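Local coordinates for Cobalt/magnesium transport protein CorA (Methanocaldococcus jannaschii, PDB 4EGW) that mediates the influx of magnesium ions as a homopentamer that alternates between open and closed states according to the cytoplasmic magnesium level, at residues 123-137 with 157-171. Residues are numbered along the deposited sequence; the frame is centred on the assembly and turned at random.
Sequences LLTIHSDKIKAIGRL and LLYHILNEITRSYSR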
ATOM      1  N   LEU A 123     -16.580 -15.720 -10.497  1.00 47.00           N
ATOM      2  CA  LEU A 123     -15.546 -14.752 -10.856  1.00 39.68           C
ATOM      3  C   LEU A 123     -14.306 -15.540 -11.262  1.00 48.18           C
ATOM      4  O   LEU A 123     -13.656 -16.159 -10.419  1.00 53.37           O
ATOM      5  CB  LEU A 123     -15.220 -13.871  -9.647  1.00 35.28           C
ATOM      6  CG  LEU A 123     -14.339 -12.614  -9.731  1.00 38.29           C
ATOM      7  CD1 LEU A 123     -12.939 -12.887 -10.277  1.00 33.03           C
ATOM      8  CD2 LEU A 123     -15.004 -11.511 -10.521  1.00 38.93           C
ATOM      9  N   LEU A 124     -13.972 -15.504 -12.548  1.00 46.51           N
ATOM     10  CA  LEU A 124     -12.763 -16.135 -13.043  1.00 46.70           C
ATOM     11  C   LEU A 124     -11.742 -15.061 -13.372  1.00 45.48           C
ATOM     12  O   LEU A 124     -12.035 -14.135 -14.127  1.00 44.56           O
ATOM     13  CB  LEU A 124     -13.053 -16.972 -14.293  1.00 50.24           C
ATOM     14  CG  LEU A 124     -11.832 -17.370 -15.147  1.00 51.01           C
ATOM     15  CD1 LEU A 124     -10.860 -18.247 -14.387  1.00 50.48           C
ATOM     16  CD2 LEU A 124     -12.217 -18.055 -16.469  1.00 47.61           C
ATOM     17  N   THR A 125     -10.556 -15.184 -12.785  1.00 47.93           N
ATOM     18  CA  THR A 125      -9.433 -14.310 -13.100  1.00 46.87           C
ATOM     19  C   THR A 125      -8.452 -15.100 -13.916  1.00 50.19           C
ATOM     20  O   THR A 125      -7.892 -16.083 -13.442  1.00 56.07           O
ATOM     21  CB  THR A 125      -8.667 -13.874 -11.854  1.00 41.93           C
ATOM     22  OG1 THR A 125      -8.217 -15.039 -11.145  1.00 40.12           O
ATOM     23  CG2 THR A 125      -9.544 -13.031 -10.946  1.00 42.83           C
ATOM     24  N   ILE A 126      -8.230 -14.668 -15.145  1.00 53.12           N
ATOM     25  CA  ILE A 126      -7.348 -15.401 -16.027  1.00 54.10           C
ATOM     26  C   ILE A 126      -6.159 -14.539 -16.465  1.00 57.58           C
ATOM     27  O   ILE A 126      -6.326 -13.414 -16.963  1.00 53.25           O
ATOM     28  CB  ILE A 126      -8.126 -15.956 -17.234  1.00 53.23           C
ATOM     29  CG1 ILE A 126      -7.223 -16.842 -18.088  1.00 60.03           C
ATOM     30  CG2 ILE A 126      -8.753 -14.829 -18.047  1.00 47.25           C
ATOM     31  CD1 ILE A 126      -7.759 -18.245 -18.242  1.00 63.59           C
ATOM     32  N   HIS A 127      -4.956 -15.064 -16.249  1.00 55.03           N
ATOM     33  CA  HIS A 127      -3.752 -14.335 -16.598  1.00 47.18           C
ATOM     34  C   HIS A 127      -2.651 -15.241 -17.113  1.00 52.84           C
ATOM     35  O   HIS A 127      -2.449 -16.337 -16.596  1.00 61.02           O
ATOM     36  CB  HIS A 127      -3.254 -13.506 -15.411  1.00 43.43           C
ATOM     37  CG  HIS A 127      -3.105 -14.277 -14.136  1.00 49.40           C
ATOM     38  ND1 HIS A 127      -1.875 -14.608 -13.605  1.00 52.75           N
ATOM     39  CD2 HIS A 127      -4.028 -14.755 -13.267  1.00 51.23           C
ATOM     40  CE1 HIS A 127      -2.046 -15.268 -12.473  1.00 49.94           C
ATOM     41  NE2 HIS A 127      -3.342 -15.370 -12.244  1.00 51.21           N
ATOM     42  N   SER A 128      -1.962 -14.783 -18.153  1.00 48.03           N
ATOM     43  CA  SER A 128      -0.785 -15.467 -18.671  1.00 55.96           C
ATOM     44  C   SER A 128       0.488 -15.171 -17.877  1.00 67.22           C
ATOM     45  O   SER A 128       1.419 -15.977 -17.858  1.00 77.64           O
ATOM     46  CB  SER A 128      -0.580 -15.134 -20.144  1.00 59.62           C
ATOM     47  OG  SER A 128      -1.668 -15.616 -20.915  1.00 63.88           O
ATOM     48  N   ASP A 129       0.542 -14.003 -17.248  1.00 64.78           N
ATOM     49  CA  ASP A 129       1.682 -13.647 -16.406  1.00 63.10           C
ATOM     50  C   ASP A 129       1.258 -13.709 -14.947  1.00 60.09           C
ATOM     51  O   ASP A 129       0.095 -13.475 -14.623  1.00 62.51           O
ATOM     52  CB  ASP A 129       2.211 -12.245 -16.737  1.00 61.19           C
ATOM     53  CG  ASP A 129       3.396 -12.268 -17.696  1.00 62.24           C
ATOM     54  OD1 ASP A 129       4.159 -13.254 -17.699  1.00 61.63           O
ATOM     55  OD2 ASP A 129       3.574 -11.285 -18.446  1.00 65.20           O
ATOM     56  N   LYS A 130       2.185 -14.040 -14.061  1.00 54.14           N
ATOM     57  CA  LYS A 130       1.849 -14.010 -12.655  1.00 49.79           C
ATOM     58  C   LYS A 130       1.336 -12.617 -12.357  1.00 56.13           C
ATOM     59  O   LYS A 130       1.770 -11.635 -12.962  1.00 61.15           O
ATOM     60  CB  LYS A 130       3.072 -14.296 -11.795  1.00 48.66           C
ATOM     61  CG  LYS A 130       2.767 -15.059 -10.514  1.00 63.28           C
ATOM     62  CD  LYS A 130       1.602 -14.465  -9.701  1.00 70.52           C
ATOM     63  CE  LYS A 130       0.329 -15.319  -9.801  1.00 70.73           C
ATOM     64  NZ  LYS A 130      -0.434 -15.399  -8.515  1.00 70.26           N
ATOM     65  N   ILE A 131       0.383 -12.536 -11.442  1.00 58.93           N
ATOM     66  CA  ILE A 131      -0.109 -11.256 -10.976  1.00 57.34           C
ATOM     67  C   ILE A 131      -0.020 -11.210  -9.456  1.00 54.86           C
ATOM     68  O   ILE A 131      -0.692 -11.960  -8.744  1.00 58.59           O
ATOM     69  CB  ILE A 131      -1.528 -10.993 -11.468  1.00 58.09           C
ATOM     70  CG1 ILE A 131      -1.571 -11.199 -12.979  1.00 57.34           C
ATOM     71  CG2 ILE A 131      -1.973  -9.582 -11.087  1.00 59.50           C
ATOM     72  CD1 ILE A 131      -2.782 -10.621 -13.628  1.00 54.95           C
ATOM     73  N   LYS A 132       0.830 -10.323  -8.972  1.00 58.39           N
ATOM     74  CA  LYS A 132       1.204 -10.317  -7.577  1.00 58.12           C
ATOM     75  C   LYS A 132      -0.027 -10.310  -6.692  1.00 56.74           C
ATOM     76  O   LYS A 132      -0.034 -10.896  -5.613  1.00 58.37           O
ATOM     77  CB  LYS A 132       2.050  -9.085  -7.287  1.00 60.43           C
ATOM     78  CG  LYS A 132       2.918  -9.217  -6.067  1.00 63.40           C
ATOM     79  CD  LYS A 132       4.064 -10.179  -6.312  1.00 65.39           C
ATOM     80  CE  LYS A 132       4.289 -11.049  -5.081  1.00 72.46           C
ATOM     81  NZ  LYS A 132       3.936 -10.333  -3.815  1.00 75.42           N
ATOM     82  N   ALA A 133      -1.073  -9.643  -7.159  1.00 52.15           N
ATOM     83  CA  ALA A 133      -2.222  -9.375  -6.314  1.00 53.25           C
ATOM     84  C   ALA A 133      -3.030 -10.626  -6.034  1.00 56.14           C
ATOM     85  O   ALA A 133      -3.607 -10.765  -4.955  1.00 62.56           O
ATOM     86  CB  ALA A 133      -3.094  -8.305  -6.939  1.00 56.06           C
ATOM     87  N   ILE A 134      -3.068 -11.536  -7.002  1.00 55.04           N
ATOM     88  CA  ILE A 134      -3.941 -12.702  -6.927  1.00 53.98           C
ATOM     89  C   ILE A 134      -3.349 -13.755  -6.018  1.00 59.05           C
ATOM     90  O   ILE A 134      -4.071 -14.490  -5.336  1.00 60.72           O
ATOM     91  CB  ILE A 134      -4.215 -13.280  -8.321  1.00 54.15           C
ATOM     92  CG1 ILE A 134      -4.795 -12.187  -9.208  1.00 34.61           C
ATOM     93  CG2 ILE A 134      -5.154 -14.469  -8.241  1.00 36.55           C
ATOM     94  CD1 ILE A 134      -5.422 -12.707 -10.439  1.00 39.57           C
ATOM     95  N   GLY A 135      -2.027 -13.826  -6.007  1.00 60.20           N
ATOM     96  CA  GLY A 135      -1.353 -14.601  -4.992  1.00 61.26           C
ATOM     97  C   GLY A 135      -1.824 -14.099  -3.642  1.00 66.70           C
ATOM     98  O   GLY A 135      -2.290 -14.879  -2.816  1.00 72.33           O
ATOM     99  N   ARG A 136      -1.735 -12.782  -3.443  1.00 66.37           N
ATOM    100  CA  ARG A 136      -2.034 -12.152  -2.154  1.00 60.47           C
ATOM    101  C   ARG A 136      -3.449 -12.394  -1.643  1.00 63.01           C
ATOM    102  O   ARG A 136      -3.692 -12.295  -0.444  1.00 72.26           O
ATOM    103  CB  ARG A 136      -1.738 -10.649  -2.182  1.00 61.54           C
ATOM    104  CG  ARG A 136      -0.246 -10.295  -2.151  1.00 67.62           C
ATOM    105  CD  ARG A 136      -0.008  -8.814  -1.828  1.00 74.17           C
ATOM    106  NE  ARG A 136      -0.697  -7.919  -2.760  1.00 78.30           N
ATOM    107  CZ  ARG A 136      -0.096  -7.181  -3.692  1.00 77.66           C
ATOM    108  NH1 ARG A 136       1.225  -7.208  -3.826  1.00 78.78           N
ATOM    109  NH2 ARG A 136      -0.821  -6.406  -4.490  1.00 73.57           N
ATOM    110  N   LEU A 137      -4.393 -12.651  -2.542  1.00 63.07           N
ATOM    111  CA  LEU A 137      -5.700 -13.163  -2.123  1.00 63.30           C
ATOM    112  C   LEU A 137      -5.701 -14.666  -1.894  1.00 61.68           C
ATOM    113  O   LEU A 137      -6.281 -15.143  -0.929  1.00 71.68           O
ATOM    114  CB  LEU A 137      -6.805 -12.762  -3.095  1.00 66.77           C
ATOM    115  CG  LEU A 137      -7.029 -11.253  -3.170  1.00 66.74           C
ATOM    116  CD1 LEU A 137      -8.311 -10.928  -3.923  1.00 67.99           C
ATOM    117  CD2 LEU A 137      -7.065 -10.675  -1.766  1.00 66.38           C
ATOM    118  N   LEU A 157     -15.867  -9.012  -4.601  1.00 63.85           N
ATOM    119  CA  LEU A 157     -14.714  -9.846  -4.894  1.00 58.19           C
ATOM    120  C   LEU A 157     -13.922  -9.178  -5.997  1.00 53.10           C
ATOM    121  O   LEU A 157     -12.691  -9.114  -5.965  1.00 53.42           O
ATOM    122  CB  LEU A 157     -15.172 -11.239  -5.334  1.00 55.01           C
ATOM    123  CG  LEU A 157     -14.099 -12.272  -5.690  1.00 46.73           C
ATOM    124  CD1 LEU A 157     -13.163 -12.480  -4.531  1.00 36.30           C
ATOM    125  CD2 LEU A 157     -14.730 -13.593  -6.084  1.00 47.56           C
ATOM    126  N   LEU A 158     -14.655  -8.658  -6.968  1.00 47.59           N
ATOM    127  CA  LEU A 158     -14.043  -7.980  -8.091  1.00 46.83           C
ATOM    128  C   LEU A 158     -13.163  -6.821  -7.648  1.00 50.32           C
ATOM    129  O   LEU A 158     -11.966  -6.766  -7.945  1.00 50.02           O
ATOM    130  CB  LEU A 158     -15.135  -7.436  -8.974  1.00 38.45           C
ATOM    131  CG  LEU A 158     -14.562  -6.539 -10.045  1.00 38.39           C
ATOM    132  CD1 LEU A 158     -13.440  -7.270 -10.815  1.00 38.35           C
ATOM    133  CD2 LEU A 158     -15.713  -6.100 -10.940  1.00 35.79           C
ATOM    134  N   TYR A 159     -13.780  -5.896  -6.930  1.00 50.32           N
ATOM    135  CA  TYR A 159     -13.091  -4.735  -6.419  1.00 49.42           C
ATOM    136  C   TYR A 159     -11.804  -5.092  -5.687  1.00 46.04           C
ATOM    137  O   TYR A 159     -10.782  -4.425  -5.846  1.00 49.00           O
ATOM    138  CB  TYR A 159     -14.011  -3.976  -5.480  1.00 51.69           C
ATOM    139  CG  TYR A 159     -13.263  -3.155  -4.474  1.00 54.71           C
ATOM    140  CD1 TYR A 159     -12.880  -3.703  -3.256  1.00 58.07           C
ATOM    141  CD2 TYR A 159     -12.932  -1.837  -4.737  1.00 54.04           C
ATOM    142  CE1 TYR A 159     -12.189  -2.961  -2.326  1.00 58.42           C
ATOM    143  CE2 TYR A 159     -12.242  -1.082  -3.810  1.00 58.08           C
ATOM    144  CZ  TYR A 159     -11.873  -1.650  -2.605  1.00 61.64           C
ATOM    145  OH  TYR A 159     -11.183  -0.908  -1.672  1.00 69.08           O
ATOM    146  N   HIS A 160     -11.852  -6.134  -4.872  1.00 40.50           N
ATOM    147  CA  HIS A 160     -10.682  -6.474  -4.077  1.00 47.61           C
ATOM    148  C   HIS A 160      -9.485  -6.815  -4.923  1.00 50.01           C
ATOM    149  O   HIS A 160      -8.395  -6.282  -4.726  1.00 52.15           O
ATOM    150  CB  HIS A 160     -10.991  -7.598  -3.104  1.00 55.20           C
ATOM    151  CG  HIS A 160     -11.536  -7.102  -1.808  1.00 65.46           C
ATOM    152  ND1 HIS A 160     -11.302  -5.820  -1.358  1.00 69.49           N
ATOM    153  CD2 HIS A 160     -12.321  -7.691  -0.877  1.00 70.27           C
ATOM    154  CE1 HIS A 160     -11.907  -5.645  -0.198  1.00 71.40           C
ATOM    155  NE2 HIS A 160     -12.535  -6.764   0.116  1.00 71.12           N
ATOM    156  N   ILE A 161      -9.688  -7.714  -5.869  1.00 51.99           N
ATOM    157  CA  ILE A 161      -8.641  -8.004  -6.811  1.00 51.99           C
ATOM    158  C   ILE A 161      -8.202  -6.670  -7.403  1.00 43.70           C
ATOM    159  O   ILE A 161      -7.024  -6.317  -7.355  1.00 42.73           O
ATOM    160  CB  ILE A 161      -9.148  -8.937  -7.899  1.00 54.16           C
ATOM    161  CG1 ILE A 161     -10.093  -9.974  -7.282  1.00 58.52           C
ATOM    162  CG2 ILE A 161      -7.981  -9.603  -8.587  1.00 50.04           C
ATOM    163  CD1 ILE A 161     -10.799 -10.856  -8.293  1.00 63.90           C
ATOM    164  N   LEU A 162      -9.156  -5.917  -7.936  1.00 37.89           N
ATOM    165  CA  LEU A 162      -8.828  -4.629  -8.543  1.00 42.84           C
ATOM    166  C   LEU A 162      -8.055  -3.784  -7.543  1.00 46.02           C
ATOM    167  O   LEU A 162      -7.060  -3.130  -7.879  1.00 49.86           O
ATOM    168  CB  LEU A 162     -10.096  -3.902  -8.980  1.00 40.15           C
ATOM    169  CG  LEU A 162     -10.554  -4.196 -10.416  1.00 41.94           C
ATOM    170  CD1 LEU A 162     -10.369  -5.658 -10.788  1.00 44.68           C
ATOM    171  CD2 LEU A 162     -11.988  -3.745 -10.660  1.00 36.39           C
ATOM    172  N   ASN A 163      -8.512  -3.818  -6.300  1.00 39.74           N
ATOM    173  CA  ASN A 163      -7.837  -3.092  -5.252  1.00 43.90           C
ATOM    174  C   ASN A 163      -6.424  -3.598  -5.045  1.00 52.94           C
ATOM    175  O   ASN A 163      -5.471  -2.822  -5.090  1.00 64.80           O
ATOM    176  CB  ASN A 163      -8.591  -3.202  -3.941  1.00 44.59           C
ATOM    177  CG  ASN A 163      -8.290  -2.051  -3.023  1.00 48.02           C
ATOM    178  OD1 ASN A 163      -8.085  -0.918  -3.478  1.00 47.90           O
ATOM    179  ND2 ASN A 163      -8.256  -2.323  -1.728  1.00 48.96           N
ATOM    180  N   GLU A 164      -6.284  -4.897  -4.799  1.00 45.24           N
ATOM    181  CA  GLU A 164      -4.960  -5.456  -4.591  1.00 40.60           C
ATOM    182  C   GLU A 164      -4.062  -5.106  -5.747  1.00 42.05           C
ATOM    183  O   GLU A 164      -2.898  -4.775  -5.547  1.00 53.76           O
ATOM    184  CB  GLU A 164      -4.996  -6.964  -4.390  1.00 44.71           C
ATOM    185  CG  GLU A 164      -5.137  -7.381  -2.937  1.00 45.74           C
ATOM    186  CD  GLU A 164      -4.193  -6.622  -2.018  1.00 48.03           C
ATOM    187  OE1 GLU A 164      -3.009  -6.436  -2.392  1.00 45.30           O
ATOM    188  OE2 GLU A 164      -4.646  -6.203  -0.926  1.00 49.81           O
ATOM    189  N   ILE A 165      -4.592  -5.158  -6.960  1.00 43.89           N
ATOM    190  CA  ILE A 165      -3.780  -4.774  -8.098  1.00 44.55           C
ATOM    191  C   ILE A 165      -3.357  -3.346  -7.863  1.00 46.91           C
ATOM    192  O   ILE A 165      -2.168  -3.051  -7.744  1.00 45.67           O
ATOM    193  CB  ILE A 165      -4.564  -4.840  -9.402  1.00 47.33           C
ATOM    194  CG1 ILE A 165      -4.966  -6.281  -9.704  1.00 45.78           C
ATOM    195  CG2 ILE A 165      -3.745  -4.264 -10.542  1.00 48.09           C
ATOM    196  CD1 ILE A 165      -5.728  -6.419 -10.998  1.00 45.11           C
ATOM    197  N   THR A 166      -4.344  -2.467  -7.725  1.00 47.50           N
ATOM    198  CA  THR A 166      -4.061  -1.045  -7.571  1.00 45.40           C
ATOM    199  C   THR A 166      -3.003  -0.819  -6.492  1.00 42.19           C
ATOM    200  O   THR A 166      -2.119   0.036  -6.632  1.00 44.31           O
ATOM    201  CB  THR A 166      -5.333  -0.246  -7.270  1.00 45.73           C
ATOM    202  OG1 THR A 166      -6.312  -0.504  -8.291  1.00 49.59           O
ATOM    203  CG2 THR A 166      -5.027   1.244  -7.237  1.00 39.78           C
ATOM    204  N   ARG A 167      -3.092  -1.611  -5.430  1.00 37.97           N
ATOM    205  CA  ARG A 167      -2.120  -1.577  -4.346  1.00 33.56           C
ATOM    206  C   ARG A 167      -0.743  -2.062  -4.779  1.00 40.65           C
ATOM    207  O   ARG A 167       0.275  -1.624  -4.235  1.00 33.12           O
ATOM    208  CB  ARG A 167      -2.621  -2.402  -3.176  1.00 29.28           C
ATOM    209  CG  ARG A 167      -3.243  -1.556  -2.093  1.00 39.44           C
ATOM    210  CD  ARG A 167      -3.743  -2.422  -0.940  1.00 52.65           C
ATOM    211  NE  ARG A 167      -2.739  -3.373  -0.473  1.00 60.72           N
ATOM    212  CZ  ARG A 167      -2.039  -3.228   0.646  1.00 69.94           C
ATOM    213  NH1 ARG A 167      -2.233  -2.167   1.419  1.00 70.64           N
ATOM    214  NH2 ARG A 167      -1.152  -4.148   0.998  1.00 76.20           N
ATOM    215  N   SER A 168      -0.712  -2.972  -5.752  1.00 49.76           N
ATOM    216  CA  SER A 168       0.552  -3.363  -6.373  1.00 51.62           C
ATOM    217  C   SER A 168       1.195  -2.096  -6.911  1.00 51.09           C
ATOM    218  O   SER A 168       2.326  -1.765  -6.581  1.00 50.68           O
ATOM    219  CB  SER A 168       0.334  -4.347  -7.533  1.00 54.58           C
ATOM    220  OG  SER A 168      -0.348  -5.523  -7.132  1.00 59.69           O
ATOM    221  N   TYR A 169       0.450  -1.375  -7.736  1.00 46.90           N
ATOM    222  CA  TYR A 169       0.963  -0.164  -8.346  1.00 43.38           C
ATOM    223  C   TYR A 169       1.451   0.817  -7.296  1.00 43.17           C
ATOM    224  O   TYR A 169       2.563   1.362  -7.401  1.00 36.45           O
ATOM    225  CB  TYR A 169      -0.133   0.510  -9.141  1.00 40.33           C
ATOM    226  CG  TYR A 169      -0.406  -0.073 -10.506  1.00 36.54           C
ATOM    227  CD1 TYR A 169       0.458   0.164 -11.559  1.00 38.13           C
ATOM    228  CD2 TYR A 169      -1.561  -0.807 -10.759  1.00 33.94           C
ATOM    229  CE1 TYR A 169       0.195  -0.327 -12.831  1.00 35.90           C
ATOM    230  CE2 TYR A 169      -1.828  -1.305 -12.029  1.00 31.31           C
ATOM    231  CZ  TYR A 169      -0.946  -1.054 -13.057  1.00 31.66           C
ATOM    232  OH  TYR A 169      -1.188  -1.531 -14.318  1.00 34.75           O
ATOM    233  N   SER A 170       0.606   1.049  -6.295  1.00 43.70           N
ATOM    234  CA  SER A 170       0.870   2.069  -5.283  1.00 38.98           C
ATOM    235  C   SER A 170       2.101   1.717  -4.476  1.00 42.85           C
ATOM    236  O   SER A 170       2.843   2.589  -4.026  1.00 48.85           O
ATOM    237  CB  SER A 170      -0.319   2.239  -4.342  1.00 32.06           C
ATOM    238  OG  SER A 170      -0.048   3.279  -3.420  1.00 40.25           O
ATOM    239  N   ARG A 171       2.319   0.426  -4.296  1.00 38.90           N
ATOM    240  CA  ARG A 171       3.484  -0.028  -3.569  1.00 35.55           C
ATOM    241  C   ARG A 171       4.750   0.352  -4.325  1.00 42.64           C
ATOM    242  O   ARG A 171       5.722   0.828  -3.748  1.00 52.72           O
ATOM    243  CB  ARG A 171       3.419  -1.539  -3.391  1.00 34.92           C
ATOM    244  CG  ARG A 171       4.485  -2.083  -2.469  1.00 41.84           C
ATOM    245  CD  ARG A 171       5.599  -2.783  -3.234  1.00 42.57           C
ATOM    246  NE  ARG A 171       5.141  -4.016  -3.866  1.00 49.80           N
ATOM    247  CZ  ARG A 171       5.834  -5.153  -3.881  1.00 56.93           C
ATOM    248  NH1 ARG A 171       7.020  -5.224  -3.288  1.00 54.12           N
ATOM    249  NH2 ARG A 171       5.335  -6.225  -4.486  1.00 62.13           N
TER
HETATM  250  O   HOH W   1       0.006  -7.452  -8.946  1.00 48.45           O
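Ala133 and Glu164 mark the nearest backbone approach of helix 132-137 to helix 157-171, with CA atoms 5.1 Å apart. The two helix axes cross at 125°. Strand 123-127 runs roughly parallel to helix 157-171. Ala133 CB lies 3.5 Å from Glu164 CB, and its small methyl permits this closeness. Ile161 packs against both strand 123-127 and helix 132-137. Its CD1 meets Thr125 CG2 tip to tip, while CG1 touches Leu137 CD1. With CG anti to the backbone N (chi1 -170°), Leu123 sends CD1 to within 3.6 Å of Ile161 CD1. Leu157 CD2 packs on Leu123 CB. On the polar side, Arg136 is a knob among Glu164, Arg167, Ser168 and Arg171. Arg136 NE makes a hydrogen-bonded salt bridge to Glu164 OE1, 2.8 Å, from above the carboxylate plane; the guanidinium and carboxylate planes are 70° apart. Arg136 NH2 donates to Ser168 OG at 2.8 Å and more weakly to Glu164 O. Arg167 NE forms a salt bridge with Glu164 OE2, while its NH2 bonds Ser170 OG of the second subunit. A methionine in place of Arg136 would probably leave Glu164 OE1 without its charged mate and Ser168 OG without this donor. Arg171 NH2 is 4.3 Å from Arg136 NH1; Arg171 NH1 forms a salt bridge with Asp178 of the second subunit, which probably offsets the like charges. The chemistry thus divides: an apolar seam ties the sheet to the long helix, and a salt-bridge network fastens the short helix beside the subunit contact.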